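Local coordinates for TPR repeat-containing protein YrrB (Bacillus subtilis, PDB 2Q7F) that is a possible mediator of complex formation among RNA sulfuration components, RNA processing components and aminoacyl-tRNA synthetases, at residues P59-A64 with A91-G96; N65-V70 with L77-K82; N99-K104 with K111-K116. One frame throughout, in Å; residues are numbered along the deposited sequence.

Contact 1: P59-A64 with A91-G96; sequences PYINFA and ATAYYG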
loop_
_atom_site.group_PDB
_atom_site.type_symbol
_atom_site.label_atom_id
_atom_site.label_comp_id
_atom_site.label_asym_id
_atom_site.label_seq_id
_atom_site.Cartn_x
_atom_site.Cartn_y
_atom_site.Cartn_z
ATOM N N PRO A 59 23.569 -11.605 4.469
ATOM C CA PRO A 59 24.212 -10.525 5.220
ATOM C C PRO A 59 24.194 -9.163 4.504
ATOM O O PRO A 59 24.061 -8.131 5.166
ATOM C CB PRO A 59 25.643 -11.029 5.407
ATOM C CG PRO A 59 25.845 -12.008 4.337
ATOM C CD PRO A 59 24.531 -12.668 4.133
ATOM N N TYR A 60 24.314 -9.165 3.175
ATOM C CA TYR A 60 24.145 -7.935 2.404
ATOM C C TYR A 60 22.734 -7.374 2.543
ATOM O O TYR A 60 22.560 -6.167 2.626
ATOM C CB TYR A 60 24.466 -8.135 0.930
ATOM C CG TYR A 60 25.905 -8.468 0.622
ATOM C CD1 TYR A 60 26.850 -7.462 0.399
ATOM C CD2 TYR A 60 26.318 -9.791 0.516
ATOM C CE1 TYR A 60 28.182 -7.775 0.090
ATOM C CE2 TYR A 60 27.635 -10.114 0.208
ATOM C CZ TYR A 60 28.561 -9.109 -0.006
ATOM O OH TYR A 60 29.860 -9.457 -0.308
ATOM N N ILE A 61 21.734 -8.247 2.582
ATOM C CA ILE A 61 20.350 -7.797 2.740
ATOM C C ILE A 61 20.143 -7.170 4.118
ATOM O O ILE A 61 19.573 -6.082 4.228
ATOM C CB ILE A 61 19.317 -8.930 2.515
ATOM C CG1 ILE A 61 19.516 -9.580 1.141
ATOM C CG2 ILE A 61 17.903 -8.383 2.652
ATOM C CD1 ILE A 61 18.725 -10.860 0.935
ATOM N N ASN A 62 20.624 -7.849 5.156
ATOM C CA ASN A 62 20.524 -7.339 6.516
ATOM C C ASN A 62 21.177 -5.984 6.685
ATOM O O ASN A 62 20.621 -5.109 7.360
ATOM C CB ASN A 62 21.145 -8.315 7.497
ATOM C CG ASN A 62 20.355 -9.583 7.638
ATOM O OD1 ASN A 62 20.894 -10.604 8.057
ATOM N ND2 ASN A 62 19.072 -9.539 7.287
ATOM N N PHE A 63 22.350 -5.807 6.074
ATOM C CA PHE A 63 23.053 -4.536 6.165
ATOM C C PHE A 63 22.290 -3.439 5.435
ATOM O O PHE A 63 22.234 -2.303 5.909
ATOM C CB PHE A 63 24.493 -4.637 5.660
ATOM C CG PHE A 63 25.343 -3.430 6.002
ATOM C CD1 PHE A 63 25.376 -2.923 7.300
ATOM C CD2 PHE A 63 26.112 -2.807 5.031
ATOM C CE1 PHE A 63 26.160 -1.809 7.616
ATOM C CE2 PHE A 63 26.896 -1.686 5.339
ATOM C CZ PHE A 63 26.921 -1.191 6.627
ATOM N N ALA A 64 21.688 -3.794 4.300
ATOM C CA ALA A 64 20.846 -2.876 3.533
ATOM C C ALA A 64 19.580 -2.480 4.302
ATOM O O ALA A 64 19.171 -1.313 4.274
ATOM C CB ALA A 64 20.499 -3.476 2.191
ATOM N N ALA A 91 13.896 -12.681 -2.504
ATOM C CA ALA A 91 12.682 -11.860 -2.437
ATOM C C ALA A 91 12.819 -10.622 -1.547
ATOM O O ALA A 91 12.329 -9.544 -1.894
ATOM C CB ALA A 91 11.509 -12.709 -1.981
ATOM N N THR A 92 13.486 -10.782 -0.408
ATOM C CA THR A 92 13.604 -9.709 0.582
ATOM C C THR A 92 14.466 -8.548 0.057
ATOM O O THR A 92 14.277 -7.408 0.446
ATOM C CB THR A 92 14.148 -10.249 1.920
ATOM O OG1 THR A 92 15.308 -11.053 1.674
ATOM C CG2 THR A 92 13.095 -11.108 2.638
ATOM N N ALA A 93 15.396 -8.839 -0.846
ATOM C CA ALA A 93 16.171 -7.787 -1.495
ATOM C C ALA A 93 15.313 -6.959 -2.456
ATOM O O ALA A 93 15.439 -5.730 -2.498
ATOM C CB ALA A 93 17.374 -8.363 -2.202
ATOM N N TYR A 94 14.428 -7.619 -3.208
ATOM C CA TYR A 94 13.470 -6.904 -4.058
ATOM C C TYR A 94 12.521 -6.063 -3.209
ATOM O O TYR A 94 12.229 -4.899 -3.544
ATOM C CB TYR A 94 12.673 -7.870 -4.935
ATOM C CG TYR A 94 13.497 -8.523 -6.015
ATOM C CD1 TYR A 94 14.231 -7.743 -6.920
ATOM C CD2 TYR A 94 13.535 -9.918 -6.151
ATOM C CE1 TYR A 94 14.986 -8.330 -7.916
ATOM C CE2 TYR A 94 14.297 -10.522 -7.150
ATOM C CZ TYR A 94 15.024 -9.718 -8.028
ATOM O OH TYR A 94 15.799 -10.284 -9.021
ATOM N N TYR A 95 12.052 -6.657 -2.110
ATOM C CA TYR A 95 11.155 -5.975 -1.184
ATOM C C TYR A 95 11.820 -4.777 -0.492
ATOM O O TYR A 95 11.226 -3.701 -0.391
ATOM C CB TYR A 95 10.616 -6.955 -0.153
ATOM C CG TYR A 95 9.594 -6.351 0.777
ATOM C CD1 TYR A 95 8.317 -6.025 0.320
ATOM C CD2 TYR A 95 9.900 -6.086 2.112
ATOM C CE1 TYR A 95 7.369 -5.471 1.170
ATOM C CE2 TYR A 95 8.958 -5.518 2.968
ATOM C CZ TYR A 95 7.696 -5.223 2.489
ATOM O OH TYR A 95 6.752 -4.664 3.318
ATOM N N GLY A 96 13.047 -4.972 -0.014
ATOM C CA GLY A 96 13.784 -3.923 0.664
ATOM C C GLY A 96 14.040 -2.765 -0.270
ATOM O O GLY A 96 13.806 -1.623 0.099
#

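Contact 2: N65-V70 with L77-K82; sequences NLLSSV and LAFYDK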
loop_
_atom_site.group_PDB
_atom_site.type_symbol
_atom_site.label_atom_id
_atom_site.label_comp_id
_atom_site.label_asym_id
_atom_site.label_seq_id
_atom_site.Cartn_x
_atom_site.Cartn_y
_atom_site.Cartn_z
ATOM N N ASN A 65 18.969 -3.448 4.987
ATOM C CA ASN A 65 17.861 -3.165 5.908
ATOM C C ASN A 65 18.260 -2.187 7.011
ATOM O O ASN A 65 17.483 -1.318 7.395
ATOM C CB ASN A 65 17.303 -4.451 6.530
ATOM C CG ASN A 65 16.636 -5.363 5.508
ATOM O OD1 ASN A 65 16.292 -4.938 4.407
ATOM N ND2 ASN A 65 16.463 -6.634 5.869
ATOM N N LEU A 66 19.476 -2.334 7.518
ATOM C CA LEU A 66 19.960 -1.446 8.554
ATOM C C LEU A 66 20.148 -0.044 7.957
ATOM O O LEU A 66 19.670 0.940 8.520
ATOM C CB LEU A 66 21.247 -2.012 9.161
ATOM C CG LEU A 66 21.954 -1.486 10.425
ATOM C CD1 LEU A 66 23.142 -0.618 10.060
ATOM C CD2 LEU A 66 21.046 -0.780 11.423
ATOM N N LEU A 67 20.783 0.030 6.788
ATOM C CA LEU A 67 21.039 1.304 6.121
ATOM C C LEU A 67 19.784 2.097 5.771
ATOM O O LEU A 67 19.811 3.323 5.802
ATOM C CB LEU A 67 21.906 1.100 4.879
ATOM C CG LEU A 67 23.342 0.625 5.098
ATOM C CD1 LEU A 67 23.947 0.269 3.756
ATOM C CD2 LEU A 67 24.191 1.664 5.824
ATOM N N SER A 68 18.701 1.386 5.440
ATOM C CA SER A 68 17.378 1.994 5.209
ATOM C C SER A 68 16.885 2.738 6.437
ATOM O O SER A 68 16.352 3.842 6.318
ATOM C CB SER A 68 16.326 0.931 4.878
ATOM O OG SER A 68 16.605 0.259 3.680
ATOM N N SER A 69 17.044 2.110 7.607
ATOM C CA SER A 69 16.476 2.618 8.850
ATOM C C SER A 69 17.300 3.773 9.394
ATOM O O SER A 69 16.920 4.435 10.361
ATOM C CB SER A 69 16.370 1.500 9.898
ATOM O OG SER A 69 17.626 1.176 10.487
ATOM N N VAL A 70 18.429 4.017 8.755
ATOM C CA VAL A 70 19.392 4.990 9.226
ATOM C C VAL A 70 19.538 6.122 8.197
ATOM O O VAL A 70 20.462 6.942 8.280
ATOM C CB VAL A 70 20.723 4.253 9.596
ATOM C CG1 VAL A 70 21.951 4.906 9.007
ATOM C CG2 VAL A 70 20.831 4.057 11.112
ATOM N N LEU A 77 20.442 0.649 -1.422
ATOM C CA LEU A 77 20.225 0.187 -2.796
ATOM C C LEU A 77 21.433 -0.497 -3.395
ATOM O O LEU A 77 21.284 -1.436 -4.172
ATOM C CB LEU A 77 19.789 1.334 -3.716
ATOM C CG LEU A 77 18.322 1.771 -3.580
ATOM C CD1 LEU A 77 18.045 3.071 -4.335
ATOM C CD2 LEU A 77 17.318 0.663 -3.970
ATOM N N ALA A 78 22.622 -0.025 -3.040
ATOM C CA ALA A 78 23.842 -0.652 -3.519
ATOM C C ALA A 78 24.026 -2.026 -2.884
ATOM O O ALA A 78 24.504 -2.947 -3.529
ATOM C CB ALA A 78 25.023 0.227 -3.268
ATOM N N PHE A 79 23.618 -2.178 -1.632
ATOM C CA PHE A 79 23.728 -3.482 -0.978
ATOM C C PHE A 79 22.677 -4.488 -1.454
ATOM O O PHE A 79 23.006 -5.652 -1.661
ATOM C CB PHE A 79 23.740 -3.341 0.540
ATOM C CG PHE A 79 25.084 -2.972 1.092
ATOM C CD1 PHE A 79 26.039 -3.953 1.346
ATOM C CD2 PHE A 79 25.411 -1.649 1.333
ATOM C CE1 PHE A 79 27.284 -3.622 1.839
ATOM C CE2 PHE A 79 26.664 -1.309 1.835
ATOM C CZ PHE A 79 27.602 -2.310 2.092
ATOM N N TYR A 80 21.428 -4.032 -1.648
ATOM C CA TYR A 80 20.376 -4.867 -2.257
ATOM C C TYR A 80 20.817 -5.305 -3.638
ATOM O O TYR A 80 20.606 -6.455 -4.023
ATOM C CB TYR A 80 19.035 -4.135 -2.369
ATOM C CG TYR A 80 18.355 -3.836 -1.056
ATOM C CD1 TYR A 80 18.084 -4.865 -0.119
ATOM C CD2 TYR A 80 17.965 -2.529 -0.737
ATOM C CE1 TYR A 80 17.455 -4.582 1.099
ATOM C CE2 TYR A 80 17.334 -2.240 0.483
ATOM C CZ TYR A 80 17.085 -3.266 1.384
ATOM O OH TYR A 80 16.463 -2.970 2.577
ATOM N N ASP A 81 21.441 -4.388 -4.373
ATOM C CA ASP A 81 21.973 -4.691 -5.695
ATOM C C ASP A 81 22.930 -5.881 -5.612
ATOM O O ASP A 81 22.798 -6.847 -6.356
ATOM C CB ASP A 81 22.670 -3.467 -6.296
ATOM C CG ASP A 81 23.071 -3.676 -7.739
ATOM O OD1 ASP A 81 24.282 -3.815 -8.005
ATOM O OD2 ASP A 81 22.185 -3.719 -8.609
ATOM N N LYS A 82 23.869 -5.808 -4.680
ATOM C CA LYS A 82 24.847 -6.862 -4.461
ATOM C C LYS A 82 24.201 -8.211 -4.123
ATOM O O LYS A 82 24.579 -9.246 -4.671
ATOM C CB LYS A 82 25.838 -6.432 -3.367
ATOM C CG LYS A 82 26.998 -7.416 -3.107
ATOM C CD LYS A 82 27.779 -7.777 -4.367
ATOM C CE LYS A 82 28.744 -8.908 -4.058
ATOM N NZ LYS A 82 29.616 -9.233 -5.215
HETATM O O HOH W 1 14.286 -0.696 2.616
#

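Contact 3: N99-K104 with K111-K116; sequences NVYVVK and KDMFEK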
loop_
_atom_site.group_PDB
_atom_site.type_symbol
_atom_site.label_atom_id
_atom_site.label_comp_id
_atom_site.label_asym_id
_atom_site.label_seq_id
_atom_site.Cartn_x
_atom_site.Cartn_y
_atom_site.Cartn_z
ATOM N N ASN A 99 10.756 -0.676 -0.967
ATOM C CA ASN A 99 10.453 0.297 0.072
ATOM C C ASN A 99 11.276 1.588 -0.065
ATOM O O ASN A 99 10.767 2.683 0.182
ATOM C CB ASN A 99 10.613 -0.321 1.455
ATOM C CG ASN A 99 9.438 -1.205 1.832
ATOM O OD1 ASN A 99 9.601 -2.368 2.236
ATOM N ND2 ASN A 99 8.237 -0.661 1.696
ATOM N N VAL A 100 12.532 1.457 -0.478
ATOM C CA VAL A 100 13.380 2.624 -0.694
ATOM C C VAL A 100 12.789 3.468 -1.822
ATOM O O VAL A 100 12.685 4.686 -1.715
ATOM C CB VAL A 100 14.845 2.214 -1.011
ATOM C CG1 VAL A 100 15.701 3.434 -1.391
ATOM C CG2 VAL A 100 15.455 1.482 0.182
ATOM N N TYR A 101 12.382 2.790 -2.888
ATOM C CA TYR A 101 11.768 3.431 -4.027
ATOM C C TYR A 101 10.469 4.119 -3.634
ATOM O O TYR A 101 10.137 5.181 -4.170
ATOM C CB TYR A 101 11.552 2.424 -5.156
ATOM C CG TYR A 101 12.790 2.205 -5.986
ATOM C CD1 TYR A 101 13.303 3.227 -6.790
ATOM C CD2 TYR A 101 13.452 0.983 -5.980
ATOM C CE1 TYR A 101 14.452 3.033 -7.563
ATOM C CE2 TYR A 101 14.613 0.779 -6.752
ATOM C CZ TYR A 101 15.106 1.808 -7.536
ATOM O OH TYR A 101 16.245 1.620 -8.298
ATOM N N VAL A 102 9.748 3.519 -2.690
ATOM C CA VAL A 102 8.499 4.098 -2.200
ATOM C C VAL A 102 8.800 5.404 -1.470
ATOM O O VAL A 102 8.179 6.432 -1.744
ATOM C CB VAL A 102 7.706 3.105 -1.304
ATOM C CG1 VAL A 102 6.689 3.823 -0.458
ATOM C CG2 VAL A 102 7.009 2.073 -2.162
ATOM N N VAL A 103 9.775 5.362 -0.567
ATOM C CA VAL A 103 10.126 6.534 0.221
ATOM C C VAL A 103 10.519 7.677 -0.711
ATOM O O VAL A 103 10.192 8.825 -0.465
ATOM C CB VAL A 103 11.230 6.220 1.258
ATOM C CG1 VAL A 103 11.676 7.485 1.987
ATOM C CG2 VAL A 103 10.722 5.207 2.248
ATOM N N LYS A 104 11.181 7.341 -1.805
ATOM C CA LYS A 104 11.648 8.341 -2.757
ATOM C C LYS A 104 10.570 8.613 -3.800
ATOM O O LYS A 104 10.796 9.362 -4.754
ATOM C CB LYS A 104 12.944 7.866 -3.431
ATOM C CG LYS A 104 14.082 7.503 -2.467
ATOM C CD LYS A 104 15.333 7.056 -3.218
ATOM C CE LYS A 104 16.083 8.244 -3.852
ATOM N NZ LYS A 104 17.258 8.711 -3.058
ATOM N N LYS A 111 6.846 -0.567 -8.184
ATOM C CA LYS A 111 6.003 -1.618 -8.750
ATOM C C LYS A 111 6.875 -2.746 -9.292
ATOM O O LYS A 111 6.632 -3.928 -9.047
ATOM C CB LYS A 111 5.114 -1.071 -9.874
ATOM C CG LYS A 111 4.351 -2.164 -10.613
ATOM C CD LYS A 111 3.954 -1.758 -12.019
ATOM C CE LYS A 111 3.502 -2.974 -12.816
ATOM N NZ LYS A 111 2.686 -2.554 -13.980
ATOM N N ASP A 112 7.896 -2.358 -10.037
ATOM C CA ASP A 112 8.828 -3.297 -10.616
ATOM C C ASP A 112 9.438 -4.176 -9.506
ATOM O O ASP A 112 9.398 -5.404 -9.600
ATOM C CB ASP A 112 9.878 -2.518 -11.410
ATOM C CG ASP A 112 10.718 -3.399 -12.296
ATOM O OD1 ASP A 112 11.639 -4.069 -11.774
ATOM O OD2 ASP A 112 10.480 -3.405 -13.523
ATOM N N MET A 113 9.947 -3.549 -8.441
ATOM C CA MET A 113 10.582 -4.278 -7.336
ATOM C C MET A 113 9.618 -5.182 -6.586
ATOM O O MET A 113 9.961 -6.335 -6.267
ATOM C CB MET A 113 11.266 -3.328 -6.335
ATOM C CG MET A 113 12.589 -2.670 -6.809
ATOM S SD MET A 113 13.925 -3.775 -7.362
ATOM C CE MET A 113 13.700 -3.709 -9.146
ATOM N N PHE A 114 8.422 -4.664 -6.300
ATOM C CA PHE A 114 7.422 -5.440 -5.558
ATOM C C PHE A 114 6.920 -6.634 -6.343
ATOM O O PHE A 114 6.721 -7.704 -5.783
ATOM C CB PHE A 114 6.255 -4.576 -5.089
ATOM C CG PHE A 114 6.603 -3.657 -3.968
ATOM C CD1 PHE A 114 7.435 -4.082 -2.928
ATOM C CD2 PHE A 114 6.098 -2.365 -3.930
ATOM C CE1 PHE A 114 7.775 -3.222 -1.869
ATOM C CE2 PHE A 114 6.427 -1.503 -2.877
ATOM C CZ PHE A 114 7.267 -1.938 -1.844
ATOM N N GLU A 115 6.713 -6.451 -7.641
ATOM C CA GLU A 115 6.266 -7.548 -8.473
ATOM C C GLU A 115 7.369 -8.610 -8.612
ATOM O O GLU A 115 7.076 -9.805 -8.697
ATOM C CB GLU A 115 5.755 -7.039 -9.825
ATOM C CG GLU A 115 4.552 -7.831 -10.338
ATOM C CD GLU A 115 3.564 -6.991 -11.144
ATOM O OE1 GLU A 115 3.021 -6.003 -10.608
ATOM O OE2 GLU A 115 3.318 -7.330 -12.318
ATOM N N LYS A 116 8.630 -8.182 -8.604
ATOM C CA LYS A 116 9.753 -9.127 -8.611
ATOM C C LYS A 116 9.838 -9.895 -7.297
ATOM O O LYS A 116 10.168 -11.088 -7.287
ATOM C CB LYS A 116 11.082 -8.433 -8.911
ATOM C CG LYS A 116 11.262 -7.981 -10.360
ATOM C CD LYS A 116 12.698 -7.582 -10.603
ATOM C CE LYS A 116 12.866 -6.687 -11.808
ATOM N NZ LYS A 116 12.415 -7.343 -13.053
#

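Contact 1: P59-A64 with A91-G96
I61 meets T92 and A93, and these three residues carry the whole contact. The CD1 methyl of I61 lies 3.5 Å from T92 OG1. The other branch of I61 ends in the CG2 methyl, 3.8 Å from the same T92 OG1. The two side chains cross at about a right angle. Lower on the same branch as CD1, I61 CG1 packs on A93 CB at 4.2 Å. No hydrogen bond joins the two segments.

The side-chain torsions explain the touching atoms. I61 has CG1 opposite its carbonyl carbon (chi1 -55°), and the chain beyond is extended, which carries CD1 forward to T92. At T92 the hydroxyl lies between the backbone N and the carbonyl carbon (chi1 49°). This presents OG1, and not CG2, to the isoleucine. The backbones come close here, with I61 CA only 5.9 Å from A93 CA. The small A93 side chain suits that spacing.

Both segments are helical. I61 lies on helix 57-69 of the second TPR repeat. T92 and A93 open the third repeat, near the start of helix 91-103. I61 also touches A90, just before that helix. Y80 of helix 73-86 packs on both A64 and G96, next to the isoleucine. The contact is therefore packing between the first helices of successive repeats, as in TPR superhelices.

The chemistry is van der Waals packing with one hydroxyl oxygen at its margin. It depends on shape and close backbone approach, not on polar pairing.

Contact 2: N65-V70 with L77-K82
N65, L67 and S68 face F79 and Y80 in an antiparallel helix-helix contact within the second TPR repeat. It is the helix-turn-helix pairing that defines a TPR unit. Helix 65-69 and helix 77-82 run at 164° to each other, and their axes come within 9.6 Å.

The contact has a polar half and an apolar half. In the polar half, Y80 OH donates to N65 OD1 at 2.7 Å. The bond lies in the carbonyl plane of the amide, with a C=O...donor angle of 148°. OD1 in turn lies at the edge of the tyrosine ring and in its plane. The amide and the ring are not coplanar, however; their planes are 53° apart. N65 has CG beside its backbone N, and this brings the amide over to the phenol end.

S68 reaches the same phenol from another position along its helix. Its OG is 3.4 Å from Y80 OH. A water bridges the two, 2.7 Å from S68 OG, and donates to Y80 OH at 3.1 Å. S68 OG is also hydrogen-bonded to A64 O, one turn back in its own helix.

In the apolar half, the CD1 methyl of L67 approaches F79 CD2 at 3.4 Å. The two side chains cross at about a right angle, and the methyl comes to the ring obliquely. F63 of the same helix as L67 meets the F79 ring edge-to-face, which extends this apolar patch.

The phenol oxygen of Y80 thus gives one hydrogen bond and receives another. The asparagine and the water together satisfy a polar atom of a buried side chain and should fix the rotation of the hydroxyl.

Contact 3: N99-K104 with K111-K116
F114 is wedged against V102 and the backbone of N99, and this is the closely packed part of the contact. V102 CG2 meets the ring at its edge, 3.7 Å from F114 CE2. F114 CZ lies 3.8 Å from the backbone N of N99, which comes to the ring obliquely. F114 is buried, and the far end of its ring touches both the valine methyl and the helix backbone. F114 has CG beside its own backbone N (chi1 -72°). The CB bond does not itself aim at helix 99-103, but the long ring carries the contact across.

The second pair, Y101 with M113, is the more exposed and rests on one methionine atom. M113 CG, the methionine atom nearest the ring, is 3.8 Å from Y101 CD2. The chain of M113 is bent at chi2 (-56°) and chi3, and its sulfur lies farther from the ring than CG does. Both residues are partly exposed, with some cover from L77 on Y101 and Y94 on M113. No hydrogen bond or salt bridge crosses between the segments, and the join is made by apolar packing.

The two helices run antiparallel, at 157°, with axes 9.4 Å apart. They are the hairpin pair of the third TPR repeat. On one flank, helix 73-86 of the preceding repeat packs L77 against V100 also, and E74 forms a salt bridge with K104. Farther along the chain, helix 125-137 brings M130 onto N99 and F114, and L131 onto E115. The hairpin is therefore layered between the preceding repeat and the next one.

From the N terminus, helix 57-69 comes first and serves both contact 1 and contact 2. Contact 2 closes first: the short turn to helix 73-86 folds back and pairs the hairpin of the second repeat. Contact 1 closes later and spans that hairpin, bringing helix 91-103 beside helix 57-69. Contact 2 lies wholly within this longer loop. Contact 3 follows in series and closes the hairpin of helices 91-103 and 107-120. Neighbouring contacts also touch. Y60 meets K82, Y95 meets F114, and Y80 meets V100. Two within-repeat hairpins and one between-repeat join thus tie the second and third repeats into one stack.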